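PDB 2G7S: transcriptional regulator, TetR family from Agrobacterium tumefaciens, which probably acts as a dimeric, DNA-binding transcriptional regulator of the TetR family, with an N-terminal helix-turn-helix domain. Local coordinates for residues D11-C16 with A32-V37. Sequence-based numbering, arbitrary orientation. Where two conformers were deposited one is given.
Sequences DDILQC and ADISQV
With SG trans to the backbone nitrogen (chi1 172°), the thiol of C16 reaches straight out from helix 6-24 toward I34 and V37, residues one turn apart on helix 31-38. V37 carries its CG1 in the same trans position (chi1 175°), and its branched end is thereby turned to the sulfur: SG lies 3.6 Å from V37 CB and 3.8 Å from V37 CG1, with CG2 of V37 only a little farther off. The sulfur also lies over the backbone of the facing helix, 3.9 Å from I34 CA, and meets the start of the longer isoleucine branch at I34 CG1, 4.1 Å away. The thiol thus lies against both I34 and V37, touching main chain as well as side chains, at the level where the two backbones come nearest, C16 CA being 6.4 Å from I34 CA.

One turn back along the first helix, I13 adds a looser contact in which the methyl of I34, CG2, comes against the side of the methyl I13 CG2, 4.2 Å away. No hydrogen bond links the two segments; the join is purely apolar. C16, I13 and I34 are buried, whereas V37 closes the exposed border.

The segment axes approach to 9.9 Å at 114°, a steep crossing that confines the interface to a few residues. Helix 31-38 is followed by helix 42-48, the probable recognition helix in TetR-type helix-turn-helix domains, and S35 OG bonds to I40 O in the turn between them. I45 of that second helix packs on I34, F29 covers I34 from the preceding loop, and I13 also packs against H48, F49 and, on helix 52-77, L55.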
loop_
_atom_site.group_PDB
_atom_site.type_symbol
_atom_site.label_atom_id
_atom_site.label_comp_id
_atom_site.label_asym_id
_atom_site.label_seq_id
_atom_site.Cartn_x
_atom_site.Cartn_y
_atom_site.Cartn_z
ATOM N N ASP A 11 -18.048 -14.692 -16.404
ATOM C CA ASP A 11 -16.700 -14.165 -16.759
ATOM C C ASP A 11 -16.753 -12.654 -16.958
ATOM O O ASP A 11 -15.820 -11.951 -16.488
ATOM C CB ASP A 11 -16.175 -14.771 -18.050
ATOM C CG ASP A 11 -15.832 -16.265 -17.920
ATOM O OD1 ASP A 11 -15.629 -16.742 -16.783
ATOM O OD2 ASP A 11 -15.748 -16.927 -19.007
ATOM N N ASP A 12 -17.795 -12.139 -17.614
ATOM C CA ASP A 12 -17.855 -10.714 -17.807
ATOM C C ASP A 12 -17.949 -9.965 -16.476
ATOM O O ASP A 12 -17.361 -8.891 -16.319
ATOM C CB ASP A 12 -19.063 -10.329 -18.657
ATOM C CG ASP A 12 -18.931 -10.706 -20.084
ATOM O OD1 ASP A 12 -17.840 -11.126 -20.523
ATOM O OD2 ASP A 12 -20.003 -10.595 -20.736
ATOM N N ILE A 13 -18.749 -10.497 -15.557
ATOM C CA ILE A 13 -18.896 -9.869 -14.223
ATOM C C ILE A 13 -17.564 -9.888 -13.520
ATOM O O ILE A 13 -17.151 -8.844 -12.958
ATOM C CB ILE A 13 -19.945 -10.582 -13.373
ATOM C CG1 ILE A 13 -21.340 -10.371 -14.003
ATOM C CG2 ILE A 13 -19.881 -10.147 -11.917
ATOM C CD1 ILE A 13 -22.386 -11.473 -13.551
ATOM N N LEU A 14 -16.851 -11.034 -13.558
ATOM C CA LEU A 14 -15.550 -11.047 -12.847
ATOM C C LEU A 14 -14.523 -10.109 -13.482
ATOM O O LEU A 14 -13.773 -9.461 -12.730
ATOM C CB LEU A 14 -14.965 -12.483 -12.875
ATOM C CG LEU A 14 -15.700 -13.434 -11.907
ATOM C CD1 LEU A 14 -15.237 -14.875 -12.159
ATOM C CD2 LEU A 14 -15.517 -13.073 -10.417
ATOM N N GLN A 15 -14.461 -10.075 -14.832
ATOM C CA GLN A 15 -13.552 -9.150 -15.554
ATOM C C GLN A 15 -13.827 -7.720 -15.033
ATOM O O GLN A 15 -12.948 -6.995 -14.509
ATOM C CB GLN A 15 -13.805 -9.263 -17.072
ATOM C CG GLN A 15 -12.912 -8.346 -17.907
ATOM C CD GLN A 15 -12.929 -8.606 -19.398
ATOM O OE1 GLN A 15 -13.017 -9.741 -19.855
ATOM N NE2 GLN A 15 -12.807 -7.538 -20.171
ATOM N N CYS A 16 -15.070 -7.309 -15.155
ATOM C CA CYS A 16 -15.489 -5.944 -14.785
ATOM C C CYS A 16 -15.140 -5.637 -13.330
ATOM O O CYS A 16 -14.520 -4.618 -13.020
ATOM C CB CYS A 16 -17.017 -5.788 -15.027
ATOM S SG CYS A 16 -17.641 -4.246 -14.389
ATOM N N ALA A 32 -24.532 -1.964 -9.044
ATOM C CA ALA A 32 -25.016 -1.014 -10.095
ATOM C C ALA A 32 -23.917 -0.646 -11.131
ATOM O O ALA A 32 -24.157 -0.434 -12.347
ATOM C CB ALA A 32 -25.593 0.249 -9.492
ATOM N N ASP A 33 -22.672 -0.539 -10.647
ATOM C CA ASP A 33 -21.583 -0.180 -11.535
ATOM C C ASP A 33 -21.336 -1.350 -12.476
ATOM O O ASP A 33 -21.065 -1.143 -13.683
ATOM C CB ASP A 33 -20.292 0.035 -10.689
ATOM C CG ASP A 33 -20.342 1.285 -9.822
ATOM O OD1 ASP A 33 -21.096 2.257 -10.167
ATOM O OD2 ASP A 33 -19.666 1.283 -8.783
ATOM N N ILE A 34 -21.393 -2.571 -11.944
ATOM C CA ILE A 34 -21.219 -3.749 -12.815
ATOM C C ILE A 34 -22.342 -3.787 -13.878
ATOM O O ILE A 34 -22.064 -4.033 -15.058
ATOM C CB ILE A 34 -21.250 -5.055 -12.001
ATOM C CG1 ILE A 34 -19.992 -5.085 -11.082
ATOM C CG2 ILE A 34 -21.199 -6.245 -12.946
ATOM C CD1 ILE A 34 -20.001 -6.214 -10.064
ATOM N N SER A 35 -23.576 -3.496 -13.475
ATOM C CA SER A 35 -24.656 -3.433 -14.492
ATOM C C SER A 35 -24.405 -2.388 -15.560
ATOM O O SER A 35 -24.683 -2.622 -16.752
ATOM C CB SER A 35 -25.976 -3.127 -13.810
ATOM O OG SER A 35 -26.358 -4.187 -12.988
ATOM N N GLN A 36 -23.881 -1.239 -15.151
ATOM C CA GLN A 36 -23.558 -0.198 -16.097
ATOM C C GLN A 36 -22.514 -0.574 -17.186
ATOM O O GLN A 36 -22.566 -0.111 -18.359
ATOM C CB GLN A 36 -23.091 1.005 -15.297
ATOM C CG GLN A 36 -22.818 2.165 -16.130
ATOM C CD GLN A 36 -22.963 3.491 -15.376
ATOM O OE1 GLN A 36 -23.157 4.484 -16.016
ATOM N NE2 GLN A 36 -22.782 3.511 -14.011
ATOM N N VAL A 37 -21.561 -1.415 -16.805
ATOM C CA VAL A 37 -20.508 -1.847 -17.712
ATOM C C VAL A 37 -20.911 -3.090 -18.492
ATOM O O VAL A 37 -20.659 -3.174 -19.721
ATOM C CB VAL A 37 -19.224 -2.152 -16.907
ATOM C CG1 VAL A 37 -18.155 -2.733 -17.856
ATOM C CG2 VAL A 37 -18.674 -0.861 -16.197
#